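Local coordinates for protein nonsense-mediated mRNA decay factor SMG5 (Homo sapiens, PDB 2HWY) that acts in nonsense-mediated mRNA decay, promoting UPF1 dephosphorylation and, with SMG7, probably linking to exonucleolytic decay; the chain is its C-terminal PIN domain, at residues L5-T9 against Q10-H14; V30-R34 against T35-G39. All blocks are in the same frame, centred on the assembly; numbering follows the deposited sequence.

Contact 1 of 2, residues L5-T9 against Q10-H14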
loop_
_atom_site.group_PDB
_atom_site.type_symbol
_atom_site.label_atom_id
_atom_site.label_comp_id
_atom_site.label_asym_id
_atom_site.label_seq_id
_atom_site.Cartn_x
_atom_site.Cartn_y
_atom_site.Cartn_z
ATOM N N LEU A 5 -1.659 6.592 3.073
ATOM C CA LEU A 5 -2.159 5.445 2.321
ATOM C C LEU A 5 -1.205 4.294 2.557
ATOM O O LEU A 5 0.020 4.507 2.606
ATOM C CB LEU A 5 -2.249 5.761 0.835
ATOM C CG LEU A 5 -3.117 7.002 0.597
ATOM C CD1 LEU A 5 -3.150 7.382 -0.903
ATOM C CD2 LEU A 5 -4.507 6.788 1.162
ATOM N N VAL A 6 -1.742 3.085 2.748
ATOM C CA VAL A 6 -0.862 1.930 2.930
ATOM C C VAL A 6 -1.172 0.786 1.965
ATOM O O VAL A 6 -2.116 0.039 2.164
ATOM C CB VAL A 6 -0.752 1.469 4.415
ATOM C CG1 VAL A 6 -0.767 2.672 5.335
ATOM C CG2 VAL A 6 -1.836 0.496 4.798
ATOM N N PRO A 7 -0.366 0.673 0.897
ATOM C CA PRO A 7 -0.425 -0.393 -0.083
ATOM C C PRO A 7 -0.334 -1.816 0.450
ATOM O O PRO A 7 0.472 -2.127 1.344
ATOM C CB PRO A 7 0.797 -0.119 -0.955
ATOM C CG PRO A 7 0.994 1.317 -0.869
ATOM C CD PRO A 7 0.655 1.669 0.531
ATOM N N ASP A 8 -1.188 -2.651 -0.131
ATOM C CA ASP A 8 -1.149 -4.118 -0.043
ATOM C C ASP A 8 0.012 -4.554 -0.955
ATOM O O ASP A 8 0.501 -3.737 -1.754
ATOM C CB ASP A 8 -2.505 -4.612 -0.576
ATOM C CG ASP A 8 -2.753 -6.086 -0.386
ATOM O OD1 ASP A 8 -1.857 -6.920 -0.672
ATOM O OD2 ASP A 8 -3.893 -6.434 -0.001
ATOM N N THR A 9 0.478 -5.797 -0.830
ATOM C CA THR A 9 1.444 -6.358 -1.783
ATOM C C THR A 9 0.762 -6.402 -3.140
ATOM O O THR A 9 1.334 -6.040 -4.172
ATOM C CB THR A 9 1.924 -7.814 -1.410
ATOM O OG1 THR A 9 2.868 -7.765 -0.336
ATOM C CG2 THR A 9 2.591 -8.502 -2.595
ATOM N N GLN A 10 -0.475 -6.862 -3.130
ATOM C CA GLN A 10 -1.218 -7.007 -4.361
ATOM C C GLN A 10 -1.376 -5.661 -5.063
ATOM O O GLN A 10 -1.294 -5.597 -6.291
ATOM C CB GLN A 10 -2.587 -7.617 -4.084
ATOM C CG GLN A 10 -2.773 -9.006 -4.603
ATOM C CD GLN A 10 -4.234 -9.434 -4.490
ATOM O OE1 GLN A 10 -4.815 -9.996 -5.431
ATOM N NE2 GLN A 10 -4.847 -9.146 -3.338
ATOM N N ALA A 11 -1.618 -4.605 -4.284
ATOM C CA ALA A 11 -1.802 -3.255 -4.828
ATOM C C ALA A 11 -0.549 -2.784 -5.538
ATOM O O ALA A 11 -0.619 -2.214 -6.617
ATOM C CB ALA A 11 -2.173 -2.276 -3.724
ATOM N N LEU A 12 0.600 -3.029 -4.918
ATOM C CA LEU A 12 1.879 -2.656 -5.498
ATOM C C LEU A 12 2.212 -3.491 -6.709
ATOM O O LEU A 12 2.747 -2.979 -7.680
ATOM C CB LEU A 12 2.996 -2.807 -4.468
ATOM C CG LEU A 12 2.938 -1.717 -3.410
ATOM C CD1 LEU A 12 3.738 -2.133 -2.197
ATOM C CD2 LEU A 12 3.410 -0.355 -3.961
ATOM N N CYS A 13 1.917 -4.784 -6.631
ATOM C CA CYS A 13 2.269 -5.725 -7.708
ATOM C C CYS A 13 1.467 -5.544 -8.987
ATOM O O CYS A 13 1.989 -5.796 -10.061
ATOM C CB CYS A 13 2.135 -7.173 -7.228
ATOM S SG CYS A 13 3.572 -7.694 -6.260
ATOM N N HIS A 14 0.220 -5.098 -8.853
ATOM C CA HIS A 14 -0.741 -5.057 -9.939
ATOM C C HIS A 14 -1.222 -3.663 -10.331
ATOM O O HIS A 14 -1.863 -3.516 -11.366
ATOM C CB HIS A 14 -1.957 -5.858 -9.539
ATOM C CG HIS A 14 -1.679 -7.314 -9.364
ATOM N ND1 HIS A 14 -2.117 -8.029 -8.269
ATOM C CD2 HIS A 14 -0.999 -8.189 -10.142
ATOM C CE1 HIS A 14 -1.731 -9.288 -8.391
ATOM N NE2 HIS A 14 -1.046 -9.409 -9.515
#
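Leu12 N donates to Asp8 O at 3.2 Å and Cys13 N to Thr9 O at 2.8 Å, two i to i+4 bonds that form the first turn of helix 9-14 immediately after strand 4-7 in the chain. Asp8 is the N-cap: its OD1 accepts from Gln10 N at 2.8 Å with an N-H...O angle of 159°. The donor meets OD1 from above the carboxylate, 42° out of its plane. With CG held anti to the backbone N (chi1 -171°), the carboxylate bends back over the helix start, beside the Gln10 side chain, while its CB rests 3.9 Å from Ala11 CB. Replacing this aspartate by alanine removes the carboxylate and is likely to leave Gln10 N without its side-chain acceptor, the first turn less firmly capped. On the apolar side, the Pro7 ring turns its CB to Leu12, 3.6 Å from CG, with both methyls a little farther off. Farther round the helix, Thr9 CG2 lies 3.9 Å from Cys13 SG, a loose contact one turn on. Strand 4-7 runs inside the parallel sheet, hydrogen-bonded to strands 29-32 and 125-128. Pro7 and Leu12 both pack on Ile32, Thr9 and Cys13 lean on Leu40 of helix 34-43, and Ala11 meets Val153 of helix 153-159.

Contact 2 of 2, residues V30-R34 against T35-G39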
loop_
_atom_site.group_PDB
_atom_site.type_symbol
_atom_site.label_atom_id
_atom_site.label_comp_id
_atom_site.label_asym_id
_atom_site.label_seq_id
_atom_site.Cartn_x
_atom_site.Cartn_y
_atom_site.Cartn_z
ATOM N N VAL A 30 2.929 7.798 1.670
ATOM C CA VAL A 30 2.768 6.367 1.423
ATOM C C VAL A 30 3.662 5.552 2.365
ATOM O O VAL A 30 4.877 5.466 2.172
ATOM C CB VAL A 30 3.052 5.999 -0.038
ATOM C CG1 VAL A 30 3.129 4.493 -0.185
ATOM C CG2 VAL A 30 1.975 6.540 -0.958
ATOM N N ILE A 31 3.041 4.970 3.389
ATOM C CA ILE A 31 3.692 4.010 4.266
ATOM C C ILE A 31 3.613 2.616 3.633
ATOM O O ILE A 31 2.520 2.078 3.465
ATOM C CB ILE A 31 3.021 3.990 5.651
ATOM C CG1 ILE A 31 2.908 5.413 6.204
ATOM C CG2 ILE A 31 3.809 3.122 6.625
ATOM C CD1 ILE A 31 4.249 6.189 6.193
ATOM N N ILE A 32 4.768 2.048 3.272
ATOM C CA ILE A 32 4.840 0.675 2.753
ATOM C C ILE A 32 5.208 -0.213 3.934
ATOM O O ILE A 32 6.335 -0.145 4.429
ATOM C CB ILE A 32 5.943 0.480 1.653
ATOM C CG1 ILE A 32 5.893 1.546 0.552
ATOM C CG2 ILE A 32 5.815 -0.890 1.037
ATOM C CD1 ILE A 32 4.583 1.568 -0.273
ATOM N N PRO A 33 4.284 -1.058 4.401
ATOM C CA PRO A 33 4.610 -1.844 5.606
ATOM C C PRO A 33 5.737 -2.866 5.403
ATOM O O PRO A 33 5.856 -3.446 4.323
ATOM C CB PRO A 33 3.297 -2.562 5.938
ATOM C CG PRO A 33 2.252 -1.963 5.061
ATOM C CD PRO A 33 2.942 -1.356 3.882
ATOM N N ARG A 34 6.549 -3.074 6.437
ATOM C CA ARG A 34 7.651 -4.060 6.408
ATOM C C ARG A 34 7.268 -5.441 5.899
ATOM O O ARG A 34 8.070 -6.116 5.275
ATOM C CB ARG A 34 8.263 -4.234 7.812
ATOM C CG ARG A 34 9.442 -5.245 7.880
ATOM C CD ARG A 34 10.701 -4.624 8.463
ATOM N NE ARG A 34 10.982 -3.395 7.739
ATOM C CZ ARG A 34 11.495 -3.342 6.517
ATOM N NH1 ARG A 34 11.855 -4.448 5.875
ATOM N NH2 ARG A 34 11.666 -2.164 5.934
ATOM N N THR A 35 6.055 -5.869 6.209
ATOM C CA THR A 35 5.570 -7.176 5.808
ATOM C C THR A 35 5.324 -7.206 4.301
ATOM O O THR A 35 5.425 -8.264 3.675
ATOM C CB THR A 35 4.289 -7.546 6.586
ATOM O OG1 THR A 35 4.045 -8.951 6.468
ATOM C CG2 THR A 35 3.064 -6.752 6.098
ATOM N N VAL A 36 5.029 -6.030 3.735
ATOM C CA VAL A 36 4.813 -5.849 2.309
ATOM C C VAL A 36 6.171 -5.780 1.606
ATOM O O VAL A 36 6.444 -6.549 0.692
ATOM C CB VAL A 36 3.976 -4.562 2.035
ATOM C CG1 VAL A 36 3.720 -4.389 0.552
ATOM C CG2 VAL A 36 2.659 -4.618 2.780
ATOM N N ILE A 37 7.017 -4.861 2.047
ATOM C CA ILE A 37 8.381 -4.743 1.548
ATOM C C ILE A 37 9.135 -6.096 1.547
ATOM O O ILE A 37 9.759 -6.489 0.549
ATOM C CB ILE A 37 9.116 -3.666 2.382
ATOM C CG1 ILE A 37 8.980 -2.304 1.713
ATOM C CG2 ILE A 37 10.582 -3.982 2.594
ATOM C CD1 ILE A 37 10.029 -2.017 0.668
ATOM N N ASP A 38 9.079 -6.812 2.663
ATOM C CA ASP A 38 9.708 -8.132 2.747
ATOM C C ASP A 38 8.990 -9.171 1.875
ATOM O O ASP A 38 9.630 -10.053 1.313
ATOM C CB ASP A 38 9.807 -8.592 4.212
ATOM C CG ASP A 38 10.770 -7.733 5.026
ATOM O OD1 ASP A 38 11.458 -6.866 4.413
ATOM O OD2 ASP A 38 10.834 -7.915 6.269
ATOM N N GLY A 39 7.669 -9.056 1.762
ATOM C CA GLY A 39 6.895 -9.877 0.840
ATOM C C GLY A 39 7.342 -9.678 -0.598
ATOM O O GLY A 39 7.409 -10.635 -1.384
#
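Pro33 O accepts from both Val36 N and Ile37 N, at 2.8 and 2.9 Å, which puts two bonds on one carbonyl where strand 29-32 gives way to helix 34-43. The Ile37 bond is nearly straight (N-H...O 163°) and is the ordinary helical one; the Val36 bond, a shorter loop of chain, is more bent at 132°. Asp38 N continues the helix by bonding to Arg34 O. Pro33 occupies the N-cap position, but its ring carries no polar atom, so no side-chain cap comes from this residue.

Among the apolar contacts, Ile32 CG2 touches Ile37 CG1 at 3.5 Å and Val36 CG1 at 4.1 Å, crossing both side chains at about a right angle. The Pro33 ring adds its CD, 3.5 Å from Val36 CG2. This strand-to-helix turn belongs to the alternating alpha/beta, parallel-sheet fold of PIN domains: strand 29-32 lies between strands 68-70 and 4-7, and Val36 also reaches Thr9 and Leu12 of helix 9-14.

The charged interaction is on the outer side of the turn. Arg34 NH1 forms a salt bridge to Asp38 OD1 at 2.9 Å, with the carboxylate oxygen near the guanidinium plane, at its edge, and the two planes turned 56° apart. Bends at chi2 and chi3 swing the Arg34 chain back along the helix, bringing NH1 within 3.6 Å of Ile37 CG2, and Arg34 NE also donates to Gln71 O, so that the guanidinium bridges the helix and the chain following strand 68-70.

Overall arrangement
The centres of contacts 1 and 2 are 9 Å apart, and each is a turn from a parallel strand into the helix that follows. Strands 4-7 and 29-32 are neighbours in the sheet, with a probable hydrogen bond from Ile31 N to Leu5 O (3.2 Å). Between the helices, Leu12 CD1 of contact 1 packs against Val36 CG1 of contact 2 at 3.6 Å, so the two turns share an apolar interface. Both lie at the C-terminal ends of their strands, the edge of the parallel sheet where active PIN nucleases gather acidic residues. Asp8 is placed consistently with such a position, yet SMG5 has no RNase activity by itself.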